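Local coordinates for type-2 ice-structuring protein (Brachyopsis rostratus, PDB 2ZIB) that binds to ice crystals and inhibits their growth, protecting fish blood from freezing in subzero sea water, independently of calcium, at residues 63-68 against 123-128. Residues are numbered along the deposited sequence; the frame is centred on the assembly and turned at random.
Sequences GIVWIG and SHASIC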
ATOM      1  N   GLY A  63      -8.822   2.460   8.663  1.00 16.28           N
ATOM      2  CA  GLY A  63      -8.974   1.025   9.048  1.00 14.61           C
ATOM      3  C   GLY A  63      -8.010   0.151   8.230  1.00 12.49           C
ATOM      4  O   GLY A  63      -6.958   0.640   7.761  1.00 13.65           O
ATOM      5  N   ILE A  64      -8.354  -1.121   8.043  1.00  9.48           N
ATOM      6  CA  ILE A  64      -7.558  -1.994   7.136  1.00  8.33           C
ATOM      7  C   ILE A  64      -7.484  -1.354   5.758  1.00  7.68           C
ATOM      8  O   ILE A  64      -8.491  -0.871   5.212  1.00  8.81           O
ATOM      9  CB  ILE A  64      -8.255  -3.359   6.982  1.00  7.41           C
ATOM     10  CG1 ILE A  64      -8.209  -4.131   8.304  1.00  9.60           C
ATOM     11  CG2 ILE A  64      -7.573  -4.161   5.867  1.00  8.67           C
ATOM     12  CD1 ILE A  64      -9.105  -5.349   8.308  1.00 11.28           C
ATOM     13  N   VAL A  65      -6.291  -1.371   5.159  1.00  7.38           N
ATOM     14  CA  VAL A  65      -6.155  -0.905   3.765  1.00  7.03           C
ATOM     15  C   VAL A  65      -5.231  -1.829   3.007  1.00  6.48           C
ATOM     16  O   VAL A  65      -4.177  -2.258   3.507  1.00  6.87           O
ATOM     17  CB  VAL A  65      -5.598   0.562   3.629  1.00  8.91           C
ATOM     18  CG1 VAL A  65      -6.651   1.573   4.017  1.00  9.87           C
ATOM     19  CG2 VAL A  65      -4.256   0.777   4.358  1.00  8.87           C
ATOM     20  N   TRP A  66      -5.616  -2.129   1.775  1.00  5.79           N
ATOM     21  CA  TRP A  66      -4.671  -2.742   0.842  1.00  5.89           C
ATOM     22  C   TRP A  66      -3.506  -1.809   0.518  1.00  6.08           C
ATOM     23  O   TRP A  66      -3.721  -0.623   0.309  1.00  6.47           O
ATOM     24  CB  TRP A  66      -5.386  -3.124  -0.448  1.00  6.35           C
ATOM     25  CG  TRP A  66      -6.349  -4.243  -0.370  1.00  5.70           C
ATOM     26  CD1 TRP A  66      -7.650  -4.247  -0.849  1.00  7.45           C
ATOM     27  CD2 TRP A  66      -6.095  -5.590   0.096  1.00  4.91           C
ATOM     28  NE1 TRP A  66      -8.199  -5.499  -0.720  1.00  6.35           N
ATOM     29  CE2 TRP A  66      -7.256  -6.363  -0.204  1.00  5.85           C
ATOM     30  CE3 TRP A  66      -4.960  -6.254   0.622  1.00  5.72           C
ATOM     31  CZ2 TRP A  66      -7.336  -7.736   0.096  1.00  6.85           C
ATOM     32  CZ3 TRP A  66      -5.057  -7.611   0.935  1.00  6.14           C
ATOM     33  CH2 TRP A  66      -6.238  -8.342   0.656  1.00  6.68           C
ATOM     34  N   ILE A  67      -2.302  -2.372   0.505  1.00  5.73           N
ATOM     35  CA  ILE A  67      -1.098  -1.678  -0.006  1.00  6.66           C
ATOM     36  C   ILE A  67      -0.462  -2.535  -1.085  1.00  6.47           C
ATOM     37  O   ILE A  67      -0.983  -3.619  -1.409  1.00  6.50           O
ATOM     38  CB  ILE A  67      -0.150  -1.268   1.146  1.00  6.70           C
ATOM     39  CG1 ILE A  67       0.269  -2.489   1.996  1.00  7.66           C
ATOM     40  CG2 ILE A  67      -0.840  -0.161   1.997  1.00  8.47           C
ATOM     41  CD1 ILE A  67       1.353  -2.169   3.019  1.00  8.49           C
ATOM     42  N   GLY A  68       0.658  -2.084  -1.665  1.00  6.06           N
ATOM     43  CA  GLY A  68       1.039  -2.643  -2.952  1.00  6.46           C
ATOM     44  C   GLY A  68       1.844  -3.920  -2.987  1.00  6.01           C
ATOM     45  O   GLY A  68       2.419  -4.246  -4.021  1.00  7.46           O
ATOM     46  N   SER A 123     -12.355  -7.613   0.535  1.00  9.12           N
ATOM     47  CA  SER A 123     -12.806  -6.309   0.131  1.00  8.88           C
ATOM     48  C   SER A 123     -12.419  -5.265   1.149  1.00  8.56           C
ATOM     49  O   SER A 123     -12.948  -5.261   2.255  1.00  9.17           O
ATOM     50  CB  SER A 123     -14.324  -6.370   0.013  1.00 11.71           C
ATOM     51  OG  SER A 123     -14.743  -5.145  -0.557  1.00 15.31           O
ATOM     52  N   HIS A 124     -11.488  -4.384   0.806  1.00  7.98           N
ATOM     53  CA  HIS A 124     -10.964  -3.382   1.724  1.00  7.57           C
ATOM     54  C   HIS A 124     -10.729  -2.072   1.022  1.00  7.60           C
ATOM     55  O   HIS A 124     -10.514  -2.026  -0.210  1.00  7.47           O
ATOM     56  CB  HIS A 124      -9.634  -3.860   2.357  1.00  7.78           C
ATOM     57  CG  HIS A 124      -9.775  -5.086   3.199  1.00  7.21           C
ATOM     58  ND1 HIS A 124     -10.503  -5.105   4.379  1.00  8.53           N
ATOM     59  CD2 HIS A 124      -9.259  -6.337   3.058  1.00  8.60           C
ATOM     60  CE1 HIS A 124     -10.407  -6.314   4.909  1.00  9.65           C
ATOM     61  NE2 HIS A 124      -9.643  -7.066   4.144  1.00  9.63           N
ATOM     62  N   ALA A 125     -10.763  -0.989   1.797  1.00  7.18           N
ATOM     63  CA  ALA A 125     -10.255   0.303   1.343  1.00  6.53           C
ATOM     64  C   ALA A 125      -8.769   0.158   0.970  1.00  7.00           C
ATOM     65  O   ALA A 125      -8.146  -0.889   1.233  1.00  7.10           O
ATOM     66  CB  ALA A 125     -10.472   1.350   2.464  1.00  8.29           C
ATOM     67  N   SER A 126      -8.200   1.219   0.377  1.00  6.76           N
ATOM     68  CA  SER A 126      -6.834   1.105  -0.114  1.00  7.01           C
ATOM     69  C   SER A 126      -6.188   2.460  -0.142  1.00  6.87           C
ATOM     70  O   SER A 126      -6.841   3.506   0.006  1.00  7.44           O
ATOM     71  CB  SER A 126      -6.850   0.441  -1.494  1.00  6.90           C
ATOM     72  OG  SER A 126      -7.679   1.178  -2.422  1.00  7.13           O
ATOM     73  N   ILE A 127      -4.902   2.459  -0.423  1.00  6.53           N
ATOM     74  CA  ILE A 127      -4.127   3.700  -0.547  1.00  6.36           C
ATOM     75  C   ILE A 127      -3.229   3.610  -1.756  1.00  5.46           C
ATOM     76  O   ILE A 127      -2.501   2.606  -1.953  1.00  6.46           O
ATOM     77  CB  ILE A 127      -3.369   4.064   0.738  1.00  8.57           C
ATOM     78  CG1 ILE A 127      -2.686   5.424   0.635  1.00 12.68           C
ATOM     79  CG2 ILE A 127      -2.506   2.981   1.169  1.00 10.73           C
ATOM     80  CD1 ILE A 127      -3.152   6.436   1.719  1.00 18.54           C
ATOM     81  N   CYS A 128      -3.324   4.649  -2.610  1.00  6.65           N
ATOM     82  CA  CYS A 128      -2.459   4.741  -3.793  1.00  6.29           C
ATOM     83  C   CYS A 128      -1.345   5.735  -3.557  1.00  7.28           C
ATOM     84  O   CYS A 128      -1.469   6.631  -2.713  1.00  7.68           O
ATOM     85  CB  CYS A 128      -3.248   5.262  -5.014  1.00  7.15           C
ATOM     86  SG  CYS A 128      -4.788   4.363  -5.404  1.00  7.72           S
TER
HETATM   87  O   HOH W   1     -10.978  -1.690   4.596  1.00 12.58           O
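Strands 65-67 and 124-128 run parallel with a -42° crossing, joined where Trp66 N donates to Ala125 O (2.9 Å) and, more weakly, where Ile127 N reaches Trp66 O (3.4 Å). Toward the start of the pairing a water replaces direct bonding: it accepts from Ala125 N and donates to Ile64 O at 2.7 Å.

The imidazole of His124 meets Ile64 over one face and Trp66 at its edge. Ile64 sets CG2 over that face, 3.5 Å from the ring centroid; this methyl stands anti to the backbone N of Ile64, while CD1 reaches toward His124 CE1. The ring's edge meets the face of Trp66 in a T-shaped stack, planes at 76°, with His124 CD2 3.8 Å from Trp66 CE2, and His124 CB adds a CH-pi contact over the pyrrole ring. Indole NE1 is satisfied outside the pair by the carbonyls of Met29 and Ala122. On the Val65 side of the sheet, CG1 of Val65 touches Ala125 CB at 4.1 Å; farther along, the CG2 methyls of Ile67 and Ile127 meet at 3.7 Å.

Strand 104-107 flanks 65-67 on its other edge, and the Cys38-Cys128 disulfide ties strand 124-131 to helix 31-40. The parallel pairing of 65-67 with the C-terminal strand belongs to the mixed sheet of the C-type lectin fold.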